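Local coordinates for protein probable amidase (Thermus thermophilus, PDB 2DC0) that is a probable amidase, an alpha/beta protein of the amidase family built round one large mixed sheet and assembled with a second copy of itself, at residues L197-S202 and R287-E292; A293-E298 and A318-T323; G247-E252 and E369-R374; Q356-P361 and E379-L384. One frame throughout, in Å; residues are numbered along the deposited sequence.

Interaction 1. Residues L197-S202 and R287-E292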
loop_
_atom_site.group_PDB
_atom_site.type_symbol
_atom_site.label_atom_id
_atom_site.label_comp_id
_atom_site.label_asym_id
_atom_site.label_seq_id
_atom_site.Cartn_x
_atom_site.Cartn_y
_atom_site.Cartn_z
ATOM N N LEU A 197 21.224 -1.591 9.373
ATOM C CA LEU A 197 21.119 -2.985 8.971
ATOM C C LEU A 197 19.650 -3.293 8.717
ATOM O O LEU A 197 18.818 -3.146 9.604
ATOM C CB LEU A 197 21.634 -3.909 10.071
ATOM C CG LEU A 197 21.413 -5.393 9.788
ATOM C CD1 LEU A 197 22.315 -5.842 8.634
ATOM C CD2 LEU A 197 21.715 -6.202 11.033
ATOM N N PRO A 198 19.310 -3.717 7.498
ATOM C CA PRO A 198 17.903 -4.023 7.227
ATOM C C PRO A 198 17.486 -5.447 7.615
ATOM O O PRO A 198 18.327 -6.327 7.819
ATOM C CB PRO A 198 17.786 -3.774 5.724
ATOM C CG PRO A 198 19.142 -4.182 5.209
ATOM C CD PRO A 198 20.101 -3.640 6.255
ATOM N N LEU A 199 16.181 -5.654 7.763
ATOM C CA LEU A 199 15.652 -6.980 8.054
ATOM C C LEU A 199 14.792 -7.243 6.822
ATOM O O LEU A 199 15.090 -8.113 6.008
ATOM C CB LEU A 199 14.784 -6.976 9.312
ATOM C CG LEU A 199 14.119 -8.318 9.659
ATOM C CD1 LEU A 199 15.169 -9.399 9.887
ATOM C CD2 LEU A 199 13.263 -8.142 10.912
ATOM N N SER A 200 13.731 -6.457 6.695
ATOM C CA SER A 200 12.828 -6.522 5.559
ATOM C C SER A 200 12.744 -5.086 5.052
ATOM O O SER A 200 12.050 -4.262 5.637
ATOM C CB SER A 200 11.444 -6.994 6.000
ATOM O OG SER A 200 10.505 -6.842 4.948
ATOM N N ARG A 201 13.460 -4.784 3.974
ATOM C CA ARG A 201 13.462 -3.433 3.432
ATOM C C ARG A 201 12.089 -2.844 3.124
ATOM O O ARG A 201 11.898 -1.642 3.277
ATOM C CB ARG A 201 14.326 -3.370 2.172
ATOM C CG ARG A 201 15.823 -3.536 2.414
ATOM C CD ARG A 201 16.553 -3.686 1.088
ATOM N NE ARG A 201 16.313 -2.544 0.210
ATOM C CZ ARG A 201 16.410 -2.586 -1.116
ATOM N NH1 ARG A 201 16.742 -3.720 -1.725
ATOM N NH2 ARG A 201 16.173 -1.495 -1.834
ATOM N N SER A 202 11.134 -3.667 2.695
ATOM C CA SER A 202 9.809 -3.146 2.360
ATOM C C SER A 202 8.845 -3.154 3.542
ATOM O O SER A 202 7.670 -2.811 3.395
ATOM C CB SER A 202 9.196 -3.937 1.195
ATOM O OG SER A 202 8.863 -5.257 1.577
ATOM N N ARG A 287 6.179 -15.048 5.634
ATOM C CA ARG A 287 6.881 -15.419 4.412
ATOM C C ARG A 287 7.578 -14.233 3.761
ATOM O O ARG A 287 8.730 -14.335 3.343
ATOM C CB ARG A 287 5.913 -16.062 3.415
ATOM C CG ARG A 287 5.205 -17.275 3.981
ATOM C CD ARG A 287 4.474 -18.070 2.910
ATOM N NE ARG A 287 3.830 -19.249 3.489
ATOM C CZ ARG A 287 3.470 -20.325 2.794
ATOM N NH1 ARG A 287 3.691 -20.378 1.487
ATOM N NH2 ARG A 287 2.893 -21.351 3.406
ATOM N N LEU A 288 6.885 -13.103 3.683
ATOM C CA LEU A 288 7.457 -11.923 3.064
ATOM C C LEU A 288 8.723 -11.454 3.782
ATOM O O LEU A 288 9.750 -11.230 3.149
ATOM C CB LEU A 288 6.412 -10.801 3.024
ATOM C CG LEU A 288 6.722 -9.650 2.062
ATOM C CD1 LEU A 288 5.456 -8.869 1.723
ATOM C CD2 LEU A 288 7.766 -8.751 2.699
ATOM N N VAL A 289 8.646 -11.321 5.103
ATOM C CA VAL A 289 9.779 -10.871 5.902
ATOM C C VAL A 289 10.935 -11.879 5.928
ATOM O O VAL A 289 12.089 -11.505 5.726
ATOM C CB VAL A 289 9.327 -10.547 7.355
ATOM C CG1 VAL A 289 10.543 -10.381 8.276
ATOM C CG2 VAL A 289 8.508 -9.246 7.356
ATOM N N ARG A 290 10.638 -13.149 6.182
ATOM C CA ARG A 290 11.700 -14.157 6.222
ATOM C C ARG A 290 12.419 -14.262 4.882
ATOM O O ARG A 290 13.635 -14.456 4.844
ATOM C CB ARG A 290 11.134 -15.520 6.620
ATOM C CG ARG A 290 10.713 -15.570 8.080
ATOM C CD ARG A 290 10.200 -16.932 8.472
ATOM N NE ARG A 290 9.947 -17.018 9.903
ATOM C CZ ARG A 290 9.357 -18.050 10.492
ATOM N NH1 ARG A 290 8.957 -19.084 9.763
ATOM N NH2 ARG A 290 9.167 -18.047 11.806
ATOM N N TYR A 291 11.675 -14.128 3.785
ATOM C CA TYR A 291 12.283 -14.197 2.462
ATOM C C TYR A 291 13.292 -13.068 2.297
ATOM O O TYR A 291 14.437 -13.306 1.906
ATOM C CB TYR A 291 11.230 -14.079 1.357
ATOM C CG TYR A 291 11.824 -14.131 -0.042
ATOM C CD1 TYR A 291 12.068 -15.351 -0.673
ATOM C CD2 TYR A 291 12.182 -12.961 -0.714
ATOM C CE1 TYR A 291 12.656 -15.409 -1.940
ATOM C CE2 TYR A 291 12.770 -13.005 -1.984
ATOM C CZ TYR A 291 13.003 -14.236 -2.586
ATOM O OH TYR A 291 13.589 -14.290 -3.827
ATOM N N GLU A 292 12.869 -11.838 2.588
ATOM C CA GLU A 292 13.757 -10.683 2.449
ATOM C C GLU A 292 14.922 -10.743 3.430
ATOM O O GLU A 292 16.059 -10.441 3.063
ATOM C CB GLU A 292 12.988 -9.358 2.645
ATOM C CG GLU A 292 11.913 -9.079 1.587
ATOM C CD GLU A 292 11.345 -7.654 1.651
ATOM O OE1 GLU A 292 11.607 -6.927 2.632
ATOM O OE2 GLU A 292 10.622 -7.263 0.712
#

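Interaction 2. Residues A293-E298 and A318-T323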
loop_
_atom_site.group_PDB
_atom_site.type_symbol
_atom_site.label_atom_id
_atom_site.label_comp_id
_atom_site.label_asym_id
_atom_site.label_seq_id
_atom_site.Cartn_x
_atom_site.Cartn_y
_atom_site.Cartn_z
ATOM N N ALA A 293 14.640 -11.140 4.671
ATOM C CA ALA A 293 15.678 -11.216 5.697
ATOM C C ALA A 293 16.741 -12.255 5.350
ATOM O O ALA A 293 17.936 -12.032 5.562
ATOM C CB ALA A 293 15.052 -11.541 7.052
ATOM N N ALA A 294 16.305 -13.392 4.820
ATOM C CA ALA A 294 17.246 -14.442 4.459
ATOM C C ALA A 294 18.195 -13.984 3.349
ATOM O O ALA A 294 19.366 -14.352 3.340
ATOM C CB ALA A 294 16.496 -15.696 4.026
ATOM N N ARG A 295 17.699 -13.180 2.417
ATOM C CA ARG A 295 18.550 -12.723 1.334
ATOM C C ARG A 295 19.568 -11.692 1.822
ATOM O O ARG A 295 20.622 -11.511 1.214
ATOM C CB ARG A 295 17.697 -12.174 0.183
ATOM C CG ARG A 295 16.690 -13.207 -0.369
ATOM C CD ARG A 295 17.408 -14.510 -0.716
ATOM N NE ARG A 295 16.568 -15.593 -1.242
ATOM C CZ ARG A 295 15.614 -16.226 -0.563
ATOM N NH1 ARG A 295 15.334 -15.885 0.691
ATOM N NH2 ARG A 295 14.976 -17.253 -1.119
ATOM N N ILE A 296 19.264 -11.021 2.927
ATOM C CA ILE A 296 20.202 -10.051 3.481
ATOM C C ILE A 296 21.390 -10.775 4.103
ATOM O O ILE A 296 22.535 -10.374 3.926
ATOM C CB ILE A 296 19.558 -9.209 4.589
ATOM C CG1 ILE A 296 18.472 -8.317 3.989
ATOM C CG2 ILE A 296 20.633 -8.390 5.311
ATOM C CD1 ILE A 296 18.913 -7.258 2.942
ATOM N N HIS A 297 21.099 -11.845 4.832
ATOM C CA HIS A 297 22.123 -12.617 5.531
ATOM C C HIS A 297 22.486 -13.916 4.834
ATOM O O HIS A 297 23.051 -14.819 5.451
ATOM C CB HIS A 297 21.635 -12.920 6.945
ATOM C CG HIS A 297 21.317 -11.694 7.739
ATOM N ND1 HIS A 297 22.287 -10.942 8.366
ATOM C CD2 HIS A 297 20.142 -11.057 7.965
ATOM C CE1 HIS A 297 21.725 -9.893 8.943
ATOM N NE2 HIS A 297 20.424 -9.940 8.713
ATOM N N GLU A 298 22.172 -14.005 3.550
ATOM C CA GLU A 298 22.443 -15.208 2.776
ATOM C C GLU A 298 23.910 -15.650 2.785
ATOM O O GLU A 298 24.206 -16.827 2.988
ATOM C CB GLU A 298 21.962 -15.000 1.342
ATOM C CG GLU A 298 22.191 -16.184 0.438
ATOM C CD GLU A 298 21.343 -16.121 -0.815
ATOM O OE1 GLU A 298 21.227 -15.028 -1.411
ATOM O OE2 GLU A 298 20.798 -17.171 -1.205
ATOM N N ALA A 318 14.192 -20.947 6.894
ATOM C CA ALA A 318 12.830 -21.016 6.389
ATOM C C ALA A 318 12.715 -19.964 5.287
ATOM O O ALA A 318 12.008 -20.160 4.300
ATOM C CB ALA A 318 11.834 -20.734 7.515
ATOM N N GLY A 319 13.433 -18.854 5.457
ATOM C CA GLY A 319 13.412 -17.791 4.464
ATOM C C GLY A 319 14.086 -18.204 3.161
ATOM O O GLY A 319 13.682 -17.782 2.074
ATOM N N LEU A 320 15.121 -19.035 3.269
ATOM C CA LEU A 320 15.845 -19.514 2.101
ATOM C C LEU A 320 15.095 -20.644 1.417
ATOM O O LEU A 320 15.315 -20.926 0.239
ATOM C CB LEU A 320 17.240 -20.006 2.500
ATOM C CG LEU A 320 18.245 -18.928 2.890
ATOM C CD1 LEU A 320 19.594 -19.568 3.193
ATOM C CD2 LEU A 320 18.380 -17.927 1.752
ATOM N N ALA A 321 14.217 -21.298 2.171
ATOM C CA ALA A 321 13.413 -22.403 1.656
ATOM C C ALA A 321 12.253 -21.859 0.821
ATOM O O ALA A 321 11.672 -22.575 -0.003
ATOM C CB ALA A 321 12.881 -23.256 2.816
ATOM N N LEU A 322 11.908 -20.594 1.055
ATOM C CA LEU A 322 10.853 -19.932 0.295
ATOM C C LEU A 322 11.506 -19.461 -0.999
ATOM O O LEU A 322 12.607 -18.914 -0.976
ATOM C CB LEU A 322 10.303 -18.722 1.067
ATOM C CG LEU A 322 9.577 -19.039 2.381
ATOM C CD1 LEU A 322 9.234 -17.751 3.123
ATOM C CD2 LEU A 322 8.313 -19.834 2.067
ATOM N N THR A 323 10.825 -19.674 -2.119
ATOM C CA THR A 323 11.348 -19.276 -3.422
ATOM C C THR A 323 10.834 -17.903 -3.832
ATOM O O THR A 323 10.004 -17.319 -3.143
ATOM C CB THR A 323 10.910 -20.266 -4.497
ATOM O OG1 THR A 323 9.480 -20.231 -4.600
ATOM C CG2 THR A 323 11.350 -21.674 -4.125
#

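Interaction 3. Residues G247-E252 and E369-R374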
loop_
_atom_site.group_PDB
_atom_site.type_symbol
_atom_site.label_atom_id
_atom_site.label_comp_id
_atom_site.label_asym_id
_atom_site.label_seq_id
_atom_site.Cartn_x
_atom_site.Cartn_y
_atom_site.Cartn_z
ATOM N N GLY A 247 -10.802 -13.936 20.131
ATOM C CA GLY A 247 -9.965 -15.048 20.547
ATOM C C GLY A 247 -8.463 -14.811 20.571
ATOM O O GLY A 247 -7.698 -15.729 20.864
ATOM N N ARG A 248 -8.020 -13.592 20.290
ATOM C CA ARG A 248 -6.586 -13.324 20.274
ATOM C C ARG A 248 -6.046 -12.560 21.479
ATOM O O ARG A 248 -4.874 -12.195 21.518
ATOM C CB ARG A 248 -6.207 -12.606 18.976
ATOM C CG ARG A 248 -6.441 -13.464 17.732
ATOM C CD ARG A 248 -5.574 -13.027 16.566
ATOM N NE ARG A 248 -5.808 -13.810 15.351
ATOM C CZ ARG A 248 -5.294 -15.012 15.096
ATOM N NH1 ARG A 248 -4.497 -15.612 15.972
ATOM N NH2 ARG A 248 -5.573 -15.617 13.945
ATOM N N LEU A 249 -6.898 -12.330 22.470
ATOM C CA LEU A 249 -6.484 -11.626 23.675
ATOM C C LEU A 249 -6.562 -12.561 24.875
ATOM O O LEU A 249 -7.320 -13.531 24.865
ATOM C CB LEU A 249 -7.399 -10.423 23.924
ATOM C CG LEU A 249 -7.383 -9.311 22.875
ATOM C CD1 LEU A 249 -8.357 -8.216 23.277
ATOM C CD2 LEU A 249 -5.977 -8.757 22.745
ATOM N N GLY A 250 -5.763 -12.281 25.900
ATOM C CA GLY A 250 -5.823 -13.084 27.103
ATOM C C GLY A 250 -7.006 -12.527 27.881
ATOM O O GLY A 250 -7.338 -11.354 27.729
ATOM N N VAL A 251 -7.650 -13.352 28.699
ATOM C CA VAL A 251 -8.811 -12.920 29.486
ATOM C C VAL A 251 -8.649 -11.593 30.242
ATOM O O VAL A 251 -9.559 -10.762 30.231
ATOM C CB VAL A 251 -9.223 -14.012 30.511
ATOM C CG1 VAL A 251 -10.351 -13.500 31.402
ATOM C CG2 VAL A 251 -9.683 -15.271 29.770
ATOM N N GLU A 252 -7.504 -11.397 30.896
ATOM C CA GLU A 252 -7.274 -10.173 31.666
ATOM C C GLU A 252 -7.090 -8.914 30.819
ATOM O O GLU A 252 -7.544 -7.835 31.205
ATOM C CB GLU A 252 -6.067 -10.334 32.603
ATOM C CG GLU A 252 -6.237 -11.379 33.713
ATOM C CD GLU A 252 -7.550 -11.231 34.480
ATOM O OE1 GLU A 252 -7.855 -10.117 34.961
ATOM O OE2 GLU A 252 -8.274 -12.238 34.612
ATOM N N GLU A 369 -1.511 -18.815 27.268
ATOM C CA GLU A 369 -2.939 -19.045 27.379
ATOM C C GLU A 369 -3.755 -17.842 26.924
ATOM O O GLU A 369 -3.737 -16.795 27.570
ATOM C CB GLU A 369 -3.305 -19.373 28.830
ATOM C CG GLU A 369 -3.412 -20.855 29.135
ATOM C CD GLU A 369 -4.498 -21.529 28.319
ATOM O OE1 GLU A 369 -5.659 -21.063 28.366
ATOM O OE2 GLU A 369 -4.189 -22.523 27.630
ATOM N N LEU A 370 -4.462 -17.992 25.810
ATOM C CA LEU A 370 -5.316 -16.925 25.307
ATOM C C LEU A 370 -6.748 -17.301 25.666
ATOM O O LEU A 370 -7.007 -18.420 26.110
ATOM C CB LEU A 370 -5.194 -16.785 23.788
ATOM C CG LEU A 370 -3.816 -16.415 23.234
ATOM C CD1 LEU A 370 -3.914 -16.201 21.732
ATOM C CD2 LEU A 370 -3.313 -15.150 23.924
ATOM N N GLU A 371 -7.677 -16.373 25.463
ATOM C CA GLU A 371 -9.076 -16.624 25.774
ATOM C C GLU A 371 -9.633 -17.793 24.958
ATOM O O GLU A 371 -10.638 -18.404 25.332
ATOM C CB GLU A 371 -9.903 -15.349 25.532
ATOM C CG GLU A 371 -10.013 -14.915 24.069
ATOM C CD GLU A 371 -10.290 -13.425 23.918
ATOM O OE1 GLU A 371 -10.919 -12.842 24.823
ATOM O OE2 GLU A 371 -9.890 -12.834 22.890
ATOM N N SER A 372 -8.962 -18.117 23.857
ATOM C CA SER A 372 -9.391 -19.201 22.976
ATOM C C SER A 372 -8.574 -20.486 23.123
ATOM O O SER A 372 -8.777 -21.438 22.370
ATOM C CB SER A 372 -9.317 -18.740 21.520
ATOM O OG SER A 372 -7.985 -18.385 21.192
ATOM N N GLY A 373 -7.651 -20.513 24.080
ATOM C CA GLY A 373 -6.836 -21.698 24.281
ATOM C C GLY A 373 -5.347 -21.431 24.141
ATOM O O GLY A 373 -4.935 -20.290 23.936
ATOM N N ARG A 374 -4.537 -22.481 24.245
ATOM C CA ARG A 374 -3.089 -22.334 24.137
ATOM C C ARG A 374 -2.688 -21.852 22.752
ATOM O O ARG A 374 -3.371 -22.124 21.769
ATOM C CB ARG A 374 -2.381 -23.660 24.438
ATOM C CG ARG A 374 -2.794 -24.302 25.752
ATOM C CD ARG A 374 -1.697 -25.203 26.305
ATOM N NE ARG A 374 -0.537 -24.430 26.743
ATOM C CZ ARG A 374 -0.563 -23.529 27.721
ATOM N NH1 ARG A 374 -1.694 -23.280 28.372
ATOM N NH2 ARG A 374 0.541 -22.869 28.047
HETATM O O HOH W 1 -6.096 -15.886 29.129
#

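Interaction 4. Residues Q356-P361 and E379-L384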
loop_
_atom_site.group_PDB
_atom_site.type_symbol
_atom_site.label_atom_id
_atom_site.label_comp_id
_atom_site.label_asym_id
_atom_site.label_seq_id
_atom_site.Cartn_x
_atom_site.Cartn_y
_atom_site.Cartn_z
ATOM N N GLN A 356 -0.568 -6.054 22.959
ATOM C CA GLN A 356 -0.191 -7.387 23.421
ATOM C C GLN A 356 -1.429 -8.087 24.008
ATOM O O GLN A 356 -2.342 -7.429 24.517
ATOM C CB GLN A 356 0.884 -7.253 24.506
ATOM C CG GLN A 356 0.412 -6.387 25.676
ATOM C CD GLN A 356 1.542 -5.880 26.539
ATOM O OE1 GLN A 356 2.097 -6.608 27.366
ATOM N NE2 GLN A 356 1.901 -4.627 26.341
ATOM N N PRO A 357 -1.477 -9.426 23.945
ATOM C CA PRO A 357 -2.622 -10.171 24.484
ATOM C C PRO A 357 -2.483 -10.476 25.969
ATOM O O PRO A 357 -3.463 -10.806 26.639
ATOM C CB PRO A 357 -2.612 -11.447 23.659
ATOM C CG PRO A 357 -1.124 -11.697 23.515
ATOM C CD PRO A 357 -0.611 -10.314 23.144
ATOM N N LEU A 358 -1.260 -10.349 26.465
ATOM C CA LEU A 358 -0.942 -10.651 27.854
ATOM C C LEU A 358 0.245 -9.818 28.327
ATOM O O LEU A 358 0.979 -9.249 27.516
ATOM C CB LEU A 358 -0.540 -12.130 27.966
ATOM C CG LEU A 358 -1.510 -13.227 27.508
ATOM C CD1 LEU A 358 -0.719 -14.434 27.039
ATOM C CD2 LEU A 358 -2.447 -13.590 28.649
ATOM N N PRO A 359 0.442 -9.727 29.653
ATOM C CA PRO A 359 1.588 -8.956 30.136
ATOM C C PRO A 359 2.826 -9.765 29.762
ATOM O O PRO A 359 2.716 -10.944 29.416
ATOM C CB PRO A 359 1.356 -8.897 31.646
ATOM C CG PRO A 359 0.618 -10.183 31.918
ATOM C CD PRO A 359 -0.370 -10.230 30.776
ATOM N N ALA A 360 3.994 -9.133 29.809
ATOM C CA ALA A 360 5.243 -9.816 29.477
ATOM C C ALA A 360 5.341 -11.118 30.268
ATOM O O ALA A 360 5.234 -11.119 31.491
ATOM C CB ALA A 360 6.429 -8.911 29.797
ATOM N N PRO A 361 5.548 -12.248 29.575
ATOM C CA PRO A 361 5.653 -13.550 30.243
ATOM C C PRO A 361 7.065 -13.899 30.728
ATOM O O PRO A 361 8.044 -13.244 30.361
ATOM C CB PRO A 361 5.170 -14.513 29.167
ATOM C CG PRO A 361 5.733 -13.911 27.931
ATOM C CD PRO A 361 5.516 -12.406 28.108
ATOM N N GLU A 379 3.101 -16.316 17.469
ATOM C CA GLU A 379 1.828 -15.970 16.858
ATOM C C GLU A 379 0.924 -15.183 17.804
ATOM O O GLU A 379 0.186 -14.304 17.369
ATOM C CB GLU A 379 1.113 -17.232 16.345
ATOM C CG GLU A 379 -0.215 -16.947 15.635
ATOM C CD GLU A 379 -0.679 -18.096 14.747
ATOM O OE1 GLU A 379 -0.559 -19.267 15.165
ATOM O OE2 GLU A 379 -1.182 -17.825 13.635
ATOM N N ALA A 380 0.980 -15.483 19.098
ATOM C CA ALA A 380 0.151 -14.753 20.052
ATOM C C ALA A 380 0.604 -13.294 20.205
ATOM O O ALA A 380 -0.228 -12.385 20.262
ATOM C CB ALA A 380 0.175 -15.446 21.413
ATOM N N PHE A 381 1.918 -13.077 20.242
ATOM C CA PHE A 381 2.493 -11.742 20.442
ATOM C C PHE A 381 2.913 -10.925 19.226
ATOM O O PHE A 381 3.384 -9.797 19.379
ATOM C CB PHE A 381 3.705 -11.835 21.365
ATOM C CG PHE A 381 3.357 -12.077 22.800
ATOM C CD1 PHE A 381 2.917 -11.033 23.605
ATOM C CD2 PHE A 381 3.487 -13.346 23.353
ATOM C CE1 PHE A 381 2.611 -11.248 24.948
ATOM C CE2 PHE A 381 3.187 -13.575 24.692
ATOM C CZ PHE A 381 2.748 -12.524 25.493
ATOM N N ILE A 382 2.836 -11.450 18.030
ATOM C CA ILE A 382 3.146 -10.690 16.827
ATOM C C ILE A 382 1.909 -10.407 15.971
ATOM O O ILE A 382 1.857 -9.414 15.243
ATOM C CB ILE A 382 4.229 -11.430 15.987
ATOM C CG1 ILE A 382 5.032 -10.431 15.164
ATOM C CG2 ILE A 382 3.583 -12.464 15.079
ATOM C CD1 ILE A 382 5.935 -9.552 15.987
ATOM N N THR A 383 0.900 -11.265 16.083
ATOM C CA THR A 383 -0.321 -11.105 15.295
ATOM C C THR A 383 -1.038 -9.768 15.476
ATOM O O THR A 383 -1.578 -9.221 14.514
ATOM C CB THR A 383 -1.332 -12.234 15.597
ATOM O OG1 THR A 383 -0.719 -13.505 15.344
ATOM C CG2 THR A 383 -2.559 -12.100 14.707
ATOM N N LEU A 384 -1.054 -9.199 16.703
ATOM C CA LEU A 384 -1.717 -7.929 16.992
ATOM C C LEU A 384 -1.023 -6.712 16.381
ATOM O O LEU A 384 -1.668 -5.719 16.044
ATOM C CB LEU A 384 -1.824 -7.727 18.504
ATOM C CG LEU A 384 -2.659 -8.776 19.238
ATOM C CD1 LEU A 384 -2.624 -8.501 20.729
ATOM C CD2 LEU A 384 -4.083 -8.764 18.711
#

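Interaction 1. Residues L197-S202 and R287-E292
Ser200 and Ser202 clamp the carboxylate of Glu292, which reaches out of helix 281-296 into the loop between strands 182-185 and 206-210. Glu292 OE1 takes two donors: Ser200 OG at 2.6 Å, coming from above the carboxylate plane, and the backbone N of Ser202, longer at 3.3 Å but nearly straight (173°) and on the syn lone pair. The second oxygen, Glu292 OE2, is met on its syn side by Ser202 OG at 2.8 Å. Ser202 can point there because its chi1 of 69° folds OG back over its own main chain.

The same end of the contact is closely packed. Leu288 CD2 sits 3.8 Å from Ser202 OG, and Val289 CG2 lies 3.9 Å from Ser200 CB, so two aliphatic groups flank the polar cluster. The Leu199 side chain fits more loosely, its CG 4.4 Å from Val289 CG1. On the more exposed side, Arg201 barely touches the helix; its guanidinium leads away to a salt bridge with Asp329 of the second subunit.

Further partners close the network: Tyr327 OH also bonds Glu292 OE2, Thr203 OG1 bonds Ser200 OG, and Arg334 bonds Ser202 OG. A buried carboxylate gripped at both oxygens by hydroxyls and a backbone N-H, with that arginine one bond further off, is consistent with an ionised Glu292 that pins the loop to the helix.

Interaction 2. Residues A293-E298 and A318-T323
Leu320 lays its CD2 methyl over one face of the Arg295 guanidinium, displaced toward the rim and 3.8 Å from NH1. The same methyl packs on Ala294 CB at 3.7 Å, so this leucine bridges the aliphatic and charged parts of the contact. The arginine bends at chi2 (-52°), which turns its flat head across the end of helix 310-321. There its edge meets two carbonyls lying close to the guanidinium plane. Arg295 NH1 bonds Gly319 O at 2.9 Å, standing above that carbonyl's plane, while Arg295 NH2 approaches Leu322 O at 2.9 Å almost head-on to the C=O, with a more bent N-H angle of 139°.

Helices 281-296 and 310-321 meet here near their C-terminal ends. Gly319 has no side chain to hold them apart, so Ala294 CB rests 3.6 Å from Gly319 C and the two CA atoms approach to 5.1 Å. Carbonyls at a helix end carry partial negative charge, so the arginine probably gains from the helix dipole as well as from the two bonds. Arg295 also makes a cation-pi contact with Tyr291, one turn back on its own helix, and packs on Arg328 of the second subunit. At the outer side, Glu298 OE2, on an exposed residue, comes within 3.9 Å of Leu320 CD2.

Interaction 3. Residues G247-E252 and E369-R374
Glu371 and Ser372 both fold their side chains back between backbone N and carbonyl carbon, with chi1 of 67° and 60°, which turns both polar ends onto residues 247-249. Beyond CG the glutamate runs extended, which carries Glu371 OE2 to the backbone N of Leu249 at 3.1 Å; that donor stands well above the carboxylate plane. Ser372 OG bonds Gly247 O at 2.7 Å, in the carbonyl plane on a lone pair. A backbone bond, Glu371 N to Leu249 O at 2.9 Å, makes the third tie between loop and turn.

Packing is close around the stem of Glu371, whose CG lies 3.5 Å from Gly247 CA. Leu370 lends its CD1 methyl to the same loop, 3.9 Å from Gly247 O. At the exposed end a water links Val251 N to Glu369 O, accepting from the first and donating to the second at 3.0 Å each. Glu371 OE2 has a second, charged partner in Arg254.

Leu370 to Gly373 form the type I turn of a beta hairpin joining strands 367-370 and 373-376. This hairpin tip docks on the short link between helices 242-245 and 251-263, where Gly250 occupies the N-cap position of the latter, and Arg254 reaches back from the first turn of that helix.

Interaction 4. Residues Q356-P361 and E379-L384
Phe381 presents one face to Pro357 and fills the bend of the proline-rich segment 356-361. This is a CH-pi contact: Pro357 CG lies 4.3 Å from the ring centroid and 21° off the normal, shifted toward the rim, while the neighbouring Pro357 CD touches Phe381 CD1 at 3.6 Å. The two side chains cross at about a right angle. A chi1 of -73° sends the phenyl ring away from its own carbonyl carbon and out from the helix into the loop.

Apolar packing extends from there in two directions. At the far end of the ring, Pro361 CD meets Phe381 CZ at 3.8 Å, the proline and the phenylalanine pointing against each other, and Leu358 CB lies near the same CZ. On the other side of Pro357, away from the ring, Leu384 pushes its CD1 methyl against Pro357 CD at 3.6 Å and against the peptide that joins Gln356 to Pro357.

The loop leaves the main mixed sheet after strand 350-354, and the chain then makes the hairpin 367-376 before entering the short helix 377-382 that carries Phe381. The ring also meets His377 of that helix and Phe178 of helix 173-179.

Polar backbone atoms join in through carbon contacts. Leu358 O lies in the plane of the Phe381 ring, 3.6 Å from CE1, and Ala380 O sits 3.4 Å from Pro357 CG.

Overall arrangement
The four contacts form two touching pairs. Interactions 1 and 2, with centres 9 Å apart, share helix 281-296: successive segments of it meet first the loop 197-202, then the end of helix 310-321, and both reach the second subunit. Interactions 3 and 4, centres 10 Å apart, are joined by a probable hydrogen bond from Gly250 N to Pro357 O, at 2.8 Å, and by strand 373-376 running on into helix 377-382. Between the pairs the centres stand about 21 to 32 Å apart. Along the chain, interaction 2 is nested within the loop closed by interaction 3, which crosses interactions 1 and 4; 1 and 3 tie distant parts of the sequence, 2 and 4 local ones.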